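Local coordinates for pmbA-related protein (Thermotoga maritima, PDB 1VL4) that is of uncertain function, being related to the proposed DNA gyrase modulator PmbA and probably having metallopeptidase activity like its family, at residues Leu238-Ala243 against Val367-Glu372; Leu387-Tyr392 against Glu404-Ser409. All blocks are in the same frame, centred on the assembly; numbering follows the deposited sequence.

Contact 1 (Leu238-Ala243 against Val367-Glu372); sequences LMRNTA and VITEVE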
loop_
_atom_site.group_PDB
_atom_site.type_symbol
_atom_site.label_atom_id
_atom_site.label_comp_id
_atom_site.label_asym_id
_atom_site.label_seq_id
_atom_site.Cartn_x
_atom_site.Cartn_y
_atom_site.Cartn_z
ATOM N N LEU A 238 -20.918 21.403 -12.242
ATOM C CA LEU A 238 -19.898 22.298 -11.690
ATOM C C LEU A 238 -19.034 21.440 -10.747
ATOM O O LEU A 238 -19.454 21.068 -9.652
ATOM C CB LEU A 238 -20.547 23.468 -10.971
ATOM C CG LEU A 238 -19.702 24.429 -10.135
ATOM C CD1 LEU A 238 -18.401 24.730 -10.782
ATOM C CD2 LEU A 238 -20.563 25.706 -9.898
ATOM N N MET A 239 -17.863 21.051 -11.220
ATOM C CA MET A 239 -16.988 20.243 -10.401
ATOM C C MET A 239 -16.092 21.110 -9.540
ATOM O O MET A 239 -15.156 21.745 -10.019
ATOM C CB MET A 239 -16.212 19.299 -11.269
ATOM C CG MET A 239 -15.252 18.435 -10.472
ATOM S SD MET A 239 -14.808 16.937 -11.351
ATOM C CE MET A 239 -16.422 16.293 -11.647
ATOM N N ARG A 240 -16.382 21.142 -8.240
ATOM C CA ARG A 240 -15.586 21.935 -7.329
ATOM C C ARG A 240 -14.126 21.470 -7.354
ATOM O O ARG A 240 -13.843 20.303 -7.625
ATOM C CB ARG A 240 -16.113 21.872 -5.919
ATOM C CG ARG A 240 -15.622 23.010 -5.025
ATOM C CD ARG A 240 -16.272 22.997 -3.682
ATOM N NE ARG A 240 -15.765 21.898 -2.865
ATOM C CZ ARG A 240 -16.269 21.556 -1.691
ATOM N NH1 ARG A 240 -15.751 20.530 -1.053
ATOM N NH2 ARG A 240 -17.269 22.251 -1.153
ATOM N N ASN A 241 -13.242 22.422 -7.071
ATOM C CA ASN A 241 -11.803 22.186 -6.976
ATOM C C ASN A 241 -11.411 20.874 -6.269
ATOM O O ASN A 241 -10.609 20.092 -6.789
ATOM C CB ASN A 241 -11.033 23.435 -6.410
ATOM C CG ASN A 241 -11.583 23.999 -5.098
ATOM O OD1 ASN A 241 -12.301 23.332 -4.347
ATOM N ND2 ASN A 241 -11.173 25.249 -4.790
ATOM N N THR A 242 -11.975 20.640 -5.096
ATOM C CA THR A 242 -11.654 19.443 -4.308
ATOM C C THR A 242 -11.928 18.125 -5.065
ATOM O O THR A 242 -11.164 17.181 -4.924
ATOM C CB THR A 242 -12.460 19.409 -3.008
ATOM O OG1 THR A 242 -13.834 19.670 -3.308
ATOM C CG2 THR A 242 -12.000 20.483 -2.076
ATOM N N ALA A 243 -13.008 18.057 -5.855
ATOM C CA ALA A 243 -13.277 16.845 -6.669
ATOM C C ALA A 243 -12.273 16.769 -7.841
ATOM O O ALA A 243 -11.689 15.712 -8.138
ATOM C CB ALA A 243 -14.710 16.844 -7.168
ATOM N N VAL A 367 -23.631 20.202 -8.722
ATOM C CA VAL A 367 -22.322 20.546 -8.185
ATOM C C VAL A 367 -21.731 19.253 -7.582
ATOM O O VAL A 367 -22.364 18.604 -6.781
ATOM C CB VAL A 367 -22.401 21.639 -7.108
ATOM C CG1 VAL A 367 -21.045 21.784 -6.365
ATOM C CG2 VAL A 367 -22.846 22.983 -7.721
ATOM N N ILE A 368 -20.538 18.876 -8.009
ATOM C CA ILE A 368 -19.855 17.744 -7.412
ATOM C C ILE A 368 -18.671 18.269 -6.626
ATOM O O ILE A 368 -17.782 18.929 -7.177
ATOM C CB ILE A 368 -19.505 16.673 -8.471
ATOM C CG1 ILE A 368 -20.764 15.849 -8.731
ATOM C CG2 ILE A 368 -18.352 15.714 -8.008
ATOM C CD1 ILE A 368 -20.794 15.302 -10.053
ATOM N N THR A 369 -18.691 17.966 -5.326
ATOM C CA THR A 369 -17.696 18.474 -4.371
ATOM C C THR A 369 -16.629 17.455 -3.992
ATOM O O THR A 369 -15.548 17.846 -3.611
ATOM C CB THR A 369 -18.345 18.926 -3.060
ATOM O OG1 THR A 369 -19.155 17.857 -2.541
ATOM C CG2 THR A 369 -19.215 20.168 -3.301
ATOM N N GLU A 370 -16.952 16.174 -4.074
ATOM C CA GLU A 370 -15.990 15.107 -3.782
ATOM C C GLU A 370 -16.283 13.898 -4.657
ATOM O O GLU A 370 -17.449 13.625 -4.993
ATOM C CB GLU A 370 -16.065 14.689 -2.307
ATOM C CG GLU A 370 -16.013 15.876 -1.292
ATOM C CD GLU A 370 -14.650 16.535 -1.217
ATOM O OE1 GLU A 370 -13.668 15.968 -1.785
ATOM O OE2 GLU A 370 -14.558 17.620 -0.585
ATOM N N VAL A 371 -15.215 13.201 -5.047
ATOM C CA VAL A 371 -15.316 11.872 -5.695
ATOM C C VAL A 371 -14.581 10.782 -4.869
ATOM O O VAL A 371 -13.641 11.058 -4.160
ATOM C CB VAL A 371 -14.759 11.903 -7.133
ATOM C CG1 VAL A 371 -15.685 12.668 -8.058
ATOM C CG2 VAL A 371 -13.349 12.509 -7.185
ATOM N N GLU A 372 -15.024 9.544 -4.977
ATOM C CA GLU A 372 -14.474 8.450 -4.187
ATOM C C GLU A 372 -14.300 7.244 -5.085
ATOM O O GLU A 372 -15.085 7.042 -6.039
ATOM C CB GLU A 372 -15.437 8.082 -3.035
ATOM C CG GLU A 372 -15.483 9.131 -1.882
ATOM C CD GLU A 372 -16.669 10.118 -1.915
ATOM O OE1 GLU A 372 -17.782 9.765 -2.371
ATOM O OE2 GLU A 372 -16.485 11.265 -1.442
#
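The guanidinium of Arg240 has Thr369 against one face, with Thr369 CB 3.6 Å above the plane and over its centre and the methyl CG2 over the same face. At the edge sits Thr242: Arg240 NE and NH1 both donate to the single atom Thr242 OG1, at 3.0 Å and 3.1 Å, and that oxygen lies only 5° out of the plane. Glu370 OE2 also comes near the plane, 3.2 Å from Arg240 NH1 in a salt bridge, yet the carboxylate is turned 78° against the guanidinium, so one oxygen rather than a paired edge makes the link. The stronger polar partner of Arg240 NH1 lies outside the two segments, at Glu220 OE1. Thr242 OG1 donates to Thr369 O, a short 2.5 Å, in the carbonyl plane; with OG1 placed between backbone N and carbonyl carbon (chi1 48°), the hydroxyl can meet the Arg240 nitrogens and Thr369 O together.

Next to this cluster the backbones pair as parallel strands. Ile368 N donates to Leu238 O (2.9 Å) and Arg240 N to Ile368 O (2.8 Å), after which Arg240 serves as N-cap residue of helix 241-247. On the buried face bearing Met239 and Ile368, Ile368 CG2 meets Ala243 CB at 3.9 Å.

Three bonds thus converge on Thr242 OG1, fixing the turn of its hydroxyl, while two carboxylates, Glu370 and Glu220, share the arginine's charge and probably stabilise its ionised form.

Contact 2 (Leu387-Tyr392 against Glu404-Ser409); sequences LFAKGY and EDITIS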
loop_
_atom_site.group_PDB
_atom_site.type_symbol
_atom_site.label_atom_id
_atom_site.label_comp_id
_atom_site.label_asym_id
_atom_site.label_seq_id
_atom_site.Cartn_x
_atom_site.Cartn_y
_atom_site.Cartn_z
ATOM N N LEU A 387 -17.489 6.611 -10.784
ATOM C CA LEU A 387 -17.041 7.024 -9.469
ATOM C C LEU A 387 -18.227 7.445 -8.642
ATOM O O LEU A 387 -19.107 8.186 -9.124
ATOM C CB LEU A 387 -16.071 8.216 -9.589
ATOM C CG LEU A 387 -14.725 7.985 -10.279
ATOM C CD1 LEU A 387 -14.053 9.313 -10.541
ATOM C CD2 LEU A 387 -13.804 7.053 -9.469
ATOM N N PHE A 388 -18.257 6.988 -7.400
ATOM C CA PHE A 388 -19.186 7.519 -6.429
ATOM C C PHE A 388 -18.832 8.971 -6.180
ATOM O O PHE A 388 -17.673 9.361 -6.275
ATOM C CB PHE A 388 -19.116 6.759 -5.115
ATOM C CG PHE A 388 -19.532 5.332 -5.215
ATOM C CD1 PHE A 388 -18.622 4.354 -5.586
ATOM C CD2 PHE A 388 -20.815 4.956 -4.902
ATOM C CE1 PHE A 388 -19.002 3.029 -5.663
ATOM C CE2 PHE A 388 -21.188 3.635 -4.966
ATOM C CZ PHE A 388 -20.277 2.675 -5.349
ATOM N N ALA A 389 -19.842 9.778 -5.879
ATOM C CA ALA A 389 -19.624 11.220 -5.747
ATOM C C ALA A 389 -20.575 11.849 -4.735
ATOM O O ALA A 389 -21.592 11.247 -4.352
ATOM C CB ALA A 389 -19.768 11.903 -7.125
ATOM N N LYS A 390 -20.190 13.033 -4.269
ATOM C CA LYS A 390 -21.020 13.877 -3.390
ATOM C C LYS A 390 -21.218 15.220 -4.088
ATOM O O LYS A 390 -20.312 15.713 -4.747
ATOM C CB LYS A 390 -20.267 14.156 -2.079
ATOM C CG LYS A 390 -20.301 13.031 -1.019
ATOM C CD LYS A 390 -19.250 13.326 0.063
ATOM C CE LYS A 390 -19.627 12.740 1.408
ATOM N NZ LYS A 390 -19.446 11.241 1.469
ATOM N N GLY A 391 -22.381 15.820 -3.899
ATOM C CA GLY A 391 -22.662 17.119 -4.474
ATOM C C GLY A 391 -24.052 17.643 -4.111
ATOM O O GLY A 391 -24.664 17.202 -3.124
ATOM N N TYR A 392 -24.533 18.577 -4.947
ATOM C CA TYR A 392 -25.714 19.386 -4.684
ATOM C C TYR A 392 -26.481 19.566 -5.994
ATOM O O TYR A 392 -25.883 19.480 -7.071
ATOM C CB TYR A 392 -25.267 20.773 -4.168
ATOM C CG TYR A 392 -24.465 20.675 -2.897
ATOM C CD1 TYR A 392 -23.120 20.346 -2.945
ATOM C CD2 TYR A 392 -25.066 20.824 -1.638
ATOM C CE1 TYR A 392 -22.382 20.186 -1.785
ATOM C CE2 TYR A 392 -24.307 20.682 -0.448
ATOM C CZ TYR A 392 -22.970 20.363 -0.540
ATOM O OH TYR A 392 -22.162 20.211 0.583
ATOM N N GLU A 404 -27.875 12.770 -2.817
ATOM C CA GLU A 404 -27.570 11.438 -2.287
ATOM C C GLU A 404 -27.239 10.422 -3.342
ATOM O O GLU A 404 -27.901 10.365 -4.394
ATOM C CB GLU A 404 -28.822 10.833 -1.651
ATOM C CG GLU A 404 -29.265 11.427 -0.367
ATOM C CD GLU A 404 -29.850 10.390 0.521
ATOM O OE1 GLU A 404 -29.061 9.546 1.002
ATOM O OE2 GLU A 404 -31.077 10.414 0.752
ATOM N N ASP A 405 -26.296 9.551 -3.008
ATOM C CA ASP A 405 -26.170 8.280 -3.678
ATOM C C ASP A 405 -26.064 8.486 -5.164
ATOM O O ASP A 405 -26.891 7.999 -5.934
ATOM C CB ASP A 405 -27.397 7.415 -3.361
ATOM C CG ASP A 405 -27.525 7.105 -1.887
ATOM O OD1 ASP A 405 -26.497 6.783 -1.245
ATOM O OD2 ASP A 405 -28.666 7.163 -1.385
ATOM N N ILE A 406 -25.073 9.259 -5.581
ATOM C CA ILE A 406 -24.864 9.429 -7.005
ATOM C C ILE A 406 -23.515 8.902 -7.469
ATOM O O ILE A 406 -22.542 8.877 -6.724
ATOM C CB ILE A 406 -25.062 10.890 -7.465
ATOM C CG1 ILE A 406 -24.235 11.853 -6.618
ATOM C CG2 ILE A 406 -26.551 11.222 -7.440
ATOM C CD1 ILE A 406 -23.940 13.152 -7.334
ATOM N N THR A 407 -23.521 8.442 -8.707
ATOM C CA THR A 407 -22.339 8.043 -9.410
ATOM C C THR A 407 -22.183 8.947 -10.630
ATOM O O THR A 407 -23.151 9.268 -11.319
ATOM C CB THR A 407 -22.452 6.561 -9.854
ATOM O OG1 THR A 407 -22.374 5.723 -8.697
ATOM C CG2 THR A 407 -21.327 6.171 -10.828
ATOM N N ILE A 408 -20.950 9.353 -10.891
ATOM C CA ILE A 408 -20.645 9.994 -12.136
ATOM C C ILE A 408 -19.779 9.079 -12.943
ATOM O O ILE A 408 -18.958 8.323 -12.391
ATOM C CB ILE A 408 -19.942 11.363 -11.950
ATOM C CG1 ILE A 408 -18.681 11.230 -11.106
ATOM C CG2 ILE A 408 -20.912 12.386 -11.329
ATOM C CD1 ILE A 408 -17.859 12.469 -11.126
ATOM N N SER A 409 -19.955 9.163 -14.256
ATOM C CA SER A 409 -19.151 8.404 -15.185
ATOM C C SER A 409 -18.898 9.184 -16.471
ATOM O O SER A 409 -19.632 10.092 -16.822
ATOM C CB SER A 409 -19.850 7.095 -15.504
ATOM O OG SER A 409 -21.005 7.365 -16.252
#
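Ile406 and Ile408 each carry CG1 between backbone N and carbonyl carbon (chi1 52° and 56°), which brings these branches to strand 384-395: Ile406 CG1 lies 3.5 Å from Ala389 O, and Ile408 CG1 lies 4.2 Å from Ala389 CB. The small Ala389 side chain also has Ile406 CD1 nearby, and Leu387 CB meets Ile408 CG1, making one apolar face of Leu387, Ala389, Ile406 and Ile408.

Thr407 and Phe388 point to the other face. There Thr407 OG1 stands over one face of the Phe388 ring, 4.2 Å from CD2, a van der Waals contact only. Its methyl CG2 is closer to the backbone, 3.4 Å from Leu387 O. A glycine in place of Thr407 would probably leave that side of the Phe388 ring and the Leu387 carbonyl less covered.

Backbone bonds set the register. Leu387 and Ile408 form an antiparallel hydrogen-bonded pair, with Leu387 N to Ile408 O and Ile408 N to Leu387 O both 2.8 Å; Phe388 and Thr407 follow as a non-hydrogen-bonded pair. Ala389 N still reaches Ile406 O at 3.0 Å.

The strand segments run at 120°, and the chain turns a corner at Asp405. Strands 384-395 and 398-404 form a beta hairpin, and after the corner the chain returns as strand 406-411 to pair with the same strand 384-395 in the mixed sheet of the C-terminal domain.

How the contacts relate
From the N terminus, the chain lays down strand 233-239 and the start of helix 241-247, then passes through 123 residues before contact 1 closes that long loop with strand 365-372. Contact 2 opens afterwards and closes a short excursion of 11 residues, mostly strand, so the two loops follow in series, neither nested nor crossed. Their centres are 9 Å apart. Strands 365-372 and 384-395 join them as antiparallel neighbours: Thr369 N to Lys390 O and Val367 O to Tyr392 N, each 2.8 Å, are probable hydrogen bonds, and Thr369 with Glu370 opposite Lys390 forms a classic beta bulge. Ile368 packs on Ile408, tying strand 406-411 to the same core.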